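Local coordinates for protein restriction endonuclease S subunits (Thermoanaerobacter tengcongensis, PDB 3OKG) that probably recognises specific DNA sequences as the specificity subunit of a type I restriction-modification methyltransferase, which is built from M and S polypeptides, at residues D320-R324 with F325-Y329; Q75-S79 with R80-V84. All blocks are in the same frame, centred on the assembly; numbering follows the deposited sequence.

Interaction 1: residues D320-R324 with F325-Y329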
# COMPACT_ATOMS: atom_id res chain seq x y z
N ASP A 320 -24.20 -1.12 -35.00
CA ASP A 320 -23.44 -2.32 -35.33
C ASP A 320 -22.00 -2.04 -35.76
O ASP A 320 -21.13 -2.89 -35.57
CB ASP A 320 -24.15 -3.15 -36.40
CG ASP A 320 -25.54 -3.59 -35.99
OD1 ASP A 320 -25.76 -3.78 -34.77
OD2 ASP A 320 -26.40 -3.73 -36.88
N SER A 321 -21.73 -0.87 -36.32
CA SER A 321 -20.37 -0.62 -36.83
C SER A 321 -19.39 -0.15 -35.75
O SER A 321 -18.25 0.17 -36.07
CB SER A 321 -20.39 0.40 -37.96
OG SER A 321 -20.74 1.68 -37.47
N LEU A 322 -19.85 -0.08 -34.50
CA LEU A 322 -19.02 0.46 -33.42
C LEU A 322 -19.00 -0.50 -32.22
O LEU A 322 -20.06 -0.86 -31.70
CB LEU A 322 -19.53 1.84 -32.97
CG LEU A 322 -18.91 2.46 -31.70
CD1 LEU A 322 -17.44 2.83 -31.94
CD2 LEU A 322 -19.69 3.70 -31.27
N GLU A 323 -17.80 -0.92 -31.83
CA GLU A 323 -17.58 -1.77 -30.66
C GLU A 323 -17.72 -0.97 -29.38
O GLU A 323 -17.19 0.14 -29.27
CB GLU A 323 -16.18 -2.40 -30.71
CG GLU A 323 -16.04 -3.56 -31.67
CD GLU A 323 -16.81 -4.79 -31.21
OE1 GLU A 323 -17.11 -4.89 -30.00
OE2 GLU A 323 -17.12 -5.66 -32.05
N ARG A 324 -18.44 -1.53 -28.41
CA ARG A 324 -18.63 -0.88 -27.13
C ARG A 324 -17.31 -0.44 -26.54
O ARG A 324 -17.13 0.70 -26.07
CB ARG A 324 -19.27 -1.89 -26.17
CG ARG A 324 -19.28 -1.42 -24.74
CD ARG A 324 -20.41 -2.06 -23.98
NE ARG A 324 -20.05 -3.31 -23.33
CZ ARG A 324 -20.16 -4.50 -23.89
NH1 ARG A 324 -20.61 -4.60 -25.14
NH2 ARG A 324 -19.82 -5.59 -23.21
N PHE A 325 -16.36 -1.36 -26.54
CA PHE A 325 -15.09 -1.08 -25.89
C PHE A 325 -14.17 -0.13 -26.65
O PHE A 325 -13.31 0.53 -26.05
CB PHE A 325 -14.41 -2.38 -25.48
CG PHE A 325 -15.14 -3.07 -24.35
CD1 PHE A 325 -15.32 -2.41 -23.15
CD2 PHE A 325 -15.66 -4.34 -24.51
CE1 PHE A 325 -16.01 -3.02 -22.09
CE2 PHE A 325 -16.34 -4.96 -23.46
CZ PHE A 325 -16.52 -4.29 -22.26
N TRP A 326 -14.37 -0.02 -27.97
CA TRP A 326 -13.66 1.02 -28.76
C TRP A 326 -14.12 2.39 -28.29
O TRP A 326 -13.32 3.29 -28.00
CB TRP A 326 -13.93 0.83 -30.26
CG TRP A 326 -13.21 1.81 -31.17
CD1 TRP A 326 -13.78 2.85 -31.89
CD2 TRP A 326 -11.81 1.81 -31.50
NE1 TRP A 326 -12.81 3.50 -32.63
CE2 TRP A 326 -11.60 2.87 -32.43
CE3 TRP A 326 -10.72 1.01 -31.13
CZ2 TRP A 326 -10.34 3.17 -32.94
CZ3 TRP A 326 -9.47 1.31 -31.66
CH2 TRP A 326 -9.29 2.37 -32.55
N LEU A 327 -15.45 2.54 -28.21
CA LEU A 327 -16.07 3.76 -27.70
C LEU A 327 -15.57 4.10 -26.30
O LEU A 327 -15.20 5.24 -26.02
CB LEU A 327 -17.59 3.59 -27.66
CG LEU A 327 -18.38 4.78 -27.11
CD1 LEU A 327 -18.01 6.05 -27.86
CD2 LEU A 327 -19.88 4.52 -27.19
N LEU A 328 -15.57 3.11 -25.41
CA LEU A 328 -15.16 3.33 -24.03
C LEU A 328 -13.72 3.83 -23.92
O LEU A 328 -13.43 4.77 -23.18
CB LEU A 328 -15.31 2.03 -23.23
CG LEU A 328 -15.33 2.22 -21.71
CD1 LEU A 328 -16.44 3.17 -21.35
CD2 LEU A 328 -15.53 0.87 -20.98
N TYR A 329 -12.79 3.17 -24.61
CA TYR A 329 -11.41 3.64 -24.60
C TYR A 329 -11.29 5.07 -25.11
O TYR A 329 -10.51 5.87 -24.59
CB TYR A 329 -10.52 2.75 -25.45
CG TYR A 329 -9.95 1.59 -24.67
CD1 TYR A 329 -10.27 0.28 -25.00
CD2 TYR A 329 -9.10 1.81 -23.58
CE1 TYR A 329 -9.75 -0.80 -24.29
CE2 TYR A 329 -8.58 0.74 -22.85
CZ TYR A 329 -8.92 -0.55 -23.21
OH TYR A 329 -8.42 -1.60 -22.49
O HOH W 1 -16.90 -4.12 -27.58

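Interaction 2: residues Q75-S79 with R80-V84. With SO4 (sulfate ion), chain D.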
# COMPACT_ATOMS: atom_id res chain seq x y z
N GLN A 75 22.81 20.37 30.29
CA GLN A 75 21.88 21.18 31.06
C GLN A 75 20.43 20.88 30.72
O GLN A 75 19.56 20.90 31.57
CB GLN A 75 22.16 22.66 30.80
CG GLN A 75 21.11 23.57 31.37
CD GLN A 75 21.43 25.02 31.14
OE1 GLN A 75 22.49 25.35 30.59
NE2 GLN A 75 20.53 25.90 31.56
N HIS A 76 20.19 20.60 29.44
CA HIS A 76 18.84 20.42 28.96
C HIS A 76 18.40 18.96 28.76
O HIS A 76 17.37 18.70 28.13
CB HIS A 76 18.69 21.15 27.63
CG HIS A 76 18.91 22.62 27.75
ND1 HIS A 76 19.73 23.32 26.89
CD2 HIS A 76 18.42 23.52 28.63
CE1 HIS A 76 19.73 24.59 27.23
NE2 HIS A 76 18.95 24.74 28.28
N ALA A 77 19.17 18.03 29.30
CA ALA A 77 18.78 16.61 29.26
C ALA A 77 17.39 16.38 29.80
O ALA A 77 17.10 16.70 30.94
CB ALA A 77 19.78 15.74 30.05
N PRO A 78 16.53 15.76 28.98
CA PRO A 78 15.20 15.27 29.38
C PRO A 78 15.34 14.32 30.57
O PRO A 78 16.40 13.73 30.81
CB PRO A 78 14.72 14.51 28.14
CG PRO A 78 15.54 15.01 27.02
CD PRO A 78 16.85 15.43 27.58
N SER A 79 14.28 14.17 31.34
CA SER A 79 14.37 13.35 32.54
C SER A 79 14.60 11.88 32.20
O SER A 79 15.22 11.18 32.98
CB SER A 79 13.11 13.49 33.40
OG SER A 79 11.98 13.15 32.64
N ARG A 80 14.12 11.42 31.05
CA ARG A 80 14.32 10.02 30.64
C ARG A 80 15.70 9.74 30.04
O ARG A 80 16.05 8.59 29.75
CB ARG A 80 13.26 9.63 29.61
CG ARG A 80 11.88 9.41 30.20
CD ARG A 80 10.88 9.18 29.09
NE ARG A 80 9.56 8.90 29.62
CZ ARG A 80 8.49 8.70 28.86
NH1 ARG A 80 8.60 8.73 27.54
NH2 ARG A 80 7.31 8.46 29.43
N ALA A 81 16.48 10.79 29.84
CA ALA A 81 17.75 10.61 29.19
C ALA A 81 18.79 10.10 30.18
O ALA A 81 19.57 10.88 30.71
CB ALA A 81 18.21 11.91 28.48
N ARG A 82 18.82 8.79 30.43
CA ARG A 82 19.69 8.29 31.49
C ARG A 82 20.43 6.99 31.21
O ARG A 82 21.32 6.62 31.98
CB ARG A 82 18.91 8.16 32.82
CG ARG A 82 18.35 9.48 33.34
CD ARG A 82 19.40 10.40 33.96
NE ARG A 82 18.75 11.55 34.60
CZ ARG A 82 18.25 12.60 33.96
NH1 ARG A 82 18.34 12.71 32.63
NH2 ARG A 82 17.66 13.57 34.66
N LYS A 83 20.09 6.28 30.14
CA LYS A 83 20.73 4.97 29.90
C LYS A 83 21.86 5.12 28.92
O LYS A 83 21.66 5.64 27.83
CB LYS A 83 19.71 3.94 29.39
CG LYS A 83 18.74 3.47 30.47
CD LYS A 83 17.76 2.41 29.95
CE LYS A 83 16.91 1.87 31.13
NZ LYS A 83 15.97 0.81 30.69
N VAL A 84 23.05 4.66 29.31
CA VAL A 84 24.24 4.81 28.48
C VAL A 84 24.21 3.71 27.43
O VAL A 84 24.02 2.55 27.76
CB VAL A 84 25.51 4.64 29.30
CG1 VAL A 84 26.72 4.55 28.40
CG2 VAL A 84 25.66 5.78 30.30
S SO4 D . 10.60 8.38 24.76
O1 SO4 D . 11.05 8.54 26.13
O2 SO4 D . 11.60 7.61 24.02
O3 SO4 D . 9.36 7.60 24.74
O4 SO4 D . 10.40 9.67 24.14
O HOH W 2 16.59 15.92 33.43

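Interaction 1: residues D320-R324 with F325-Y329
Glu-323 O receives two backbone N-H groups from the first turn of the helix that starts at Arg-324. The bond from Leu-327 N is 3.1 Å long and almost straight (175° at the hydrogen), whereas the one from Trp-326 N is bent and weak. One residue further on, Leu-328 N donates to Arg-324 O at 2.9 Å, the next i to i+4 bond.

Phe-325 N, which lies too early to find a carbonyl in its own helix, gives its proton to a water 3.0 Å away. The same water donates to Glu-323 OE1, only 2.5 Å from it. Glu-323 bends at chi2 (-69°) and so folds its carboxylate back toward the start of the helix; its negative charge would be expected to be favourable beside this N-terminal end. Its other oxygen, OE2, forms a salt bridge with Arg-369.

Apolar contacts occupy the buried side. Leu-322 divides its two methyls: CD1 meets Trp-326 CD1 at the indole edge, 3.7 Å away, and CD2 touches Leu-327 CD2. The indole NE1 is bonded to Pro-361 O.

On the outer side, Arg-324 and Phe-325 run alongside each other, pointing the same way. NE, CZ and NH2 of Arg-324 come over one face of the ring near its CE2-CZ side, NH2 lying 3.5 Å from Phe-325 CE2, with the planes tilted 49° apart.

Glu-323 is thus the N-cap of helix 324-333, and the contact of Leu-322 (N') with Leu-327 (N4) across it is a hydrophobic staple, here in the second DNA specificity domain.

Interaction 2: residues Q75-S79 with R80-V84
Pro-78 O is the acceptor on which this turn closes, taking two N-H groups from the residues that follow. Ala-81 N binds it at 3.1 Å, coming from well above the carbonyl plane. Arg-82 NH1 lies closer, at 2.8 Å, tilted 17° from that plane.

Arg-82 can reach back because its chain folds at chi2 (-75°), bringing the guanidinium over the turn. NH1 also donates to Ala-81 O, 2.9 Å away, in a nearly straight bond (166°) that lies in the guanidinium plane. NH2 gives a proton to a water at its edge, and that water donates to Ala-77 O at 2.7 Å. Ser-79 O sits over the centre of the guanidinium face, 3.5 Å from Arg-82 CZ, where a favourable electrostatic contact with the cation is likely although it forms no hydrogen bond with NH1. One arginine thus serves Pro-78 O and Ala-81 O directly and Ala-77 O through a water, as suits a group with several N-H donors.

Pro-78 to Ala-81 is a type I beta turn, overlapped by an inverse gamma turn centred on Ala-81, with a weak bond from Arg-82 N to Arg-80 O; together they lead into edge strand 81-84 of a mixed sheet. Pro-78 opens the turn and gives its carbonyl as acceptor, with Ser-79 and Arg-80 at the corners. Its ring CD packs on Ala-81 CB at 3.9 Å; this methyl also touches Tyr-53 of strand 50-54, and a small residue suits the close approach.

Arg-80 stretches its chain away and donates from NH1 to O1 of a sulfate ion, 2.8 Å distant and in the guanidinium plane. The sulfate, probably from the crystallisation liquor, is also hydrogen-bonded to Ser-115 OG and Ile-56 N.

From the N terminus, the chain first reaches interaction 2, in the first specificity domain, where the 75-79 loop after strand 70-73 turns into strand 81-84, at the other outer edge of the same mixed sheet. It then runs through the long helix 174-216 into the second domain, where interaction 1 joins the loop after strand 313-318 to helix 324-333, beside helix 365-388. Each is a local closure within continuous chain; they lie in series, neither nested nor crossing. Their centres are about 70 Å apart, on opposite sides of the chain's centre, so they belong to separate domains, and no direct contact links them.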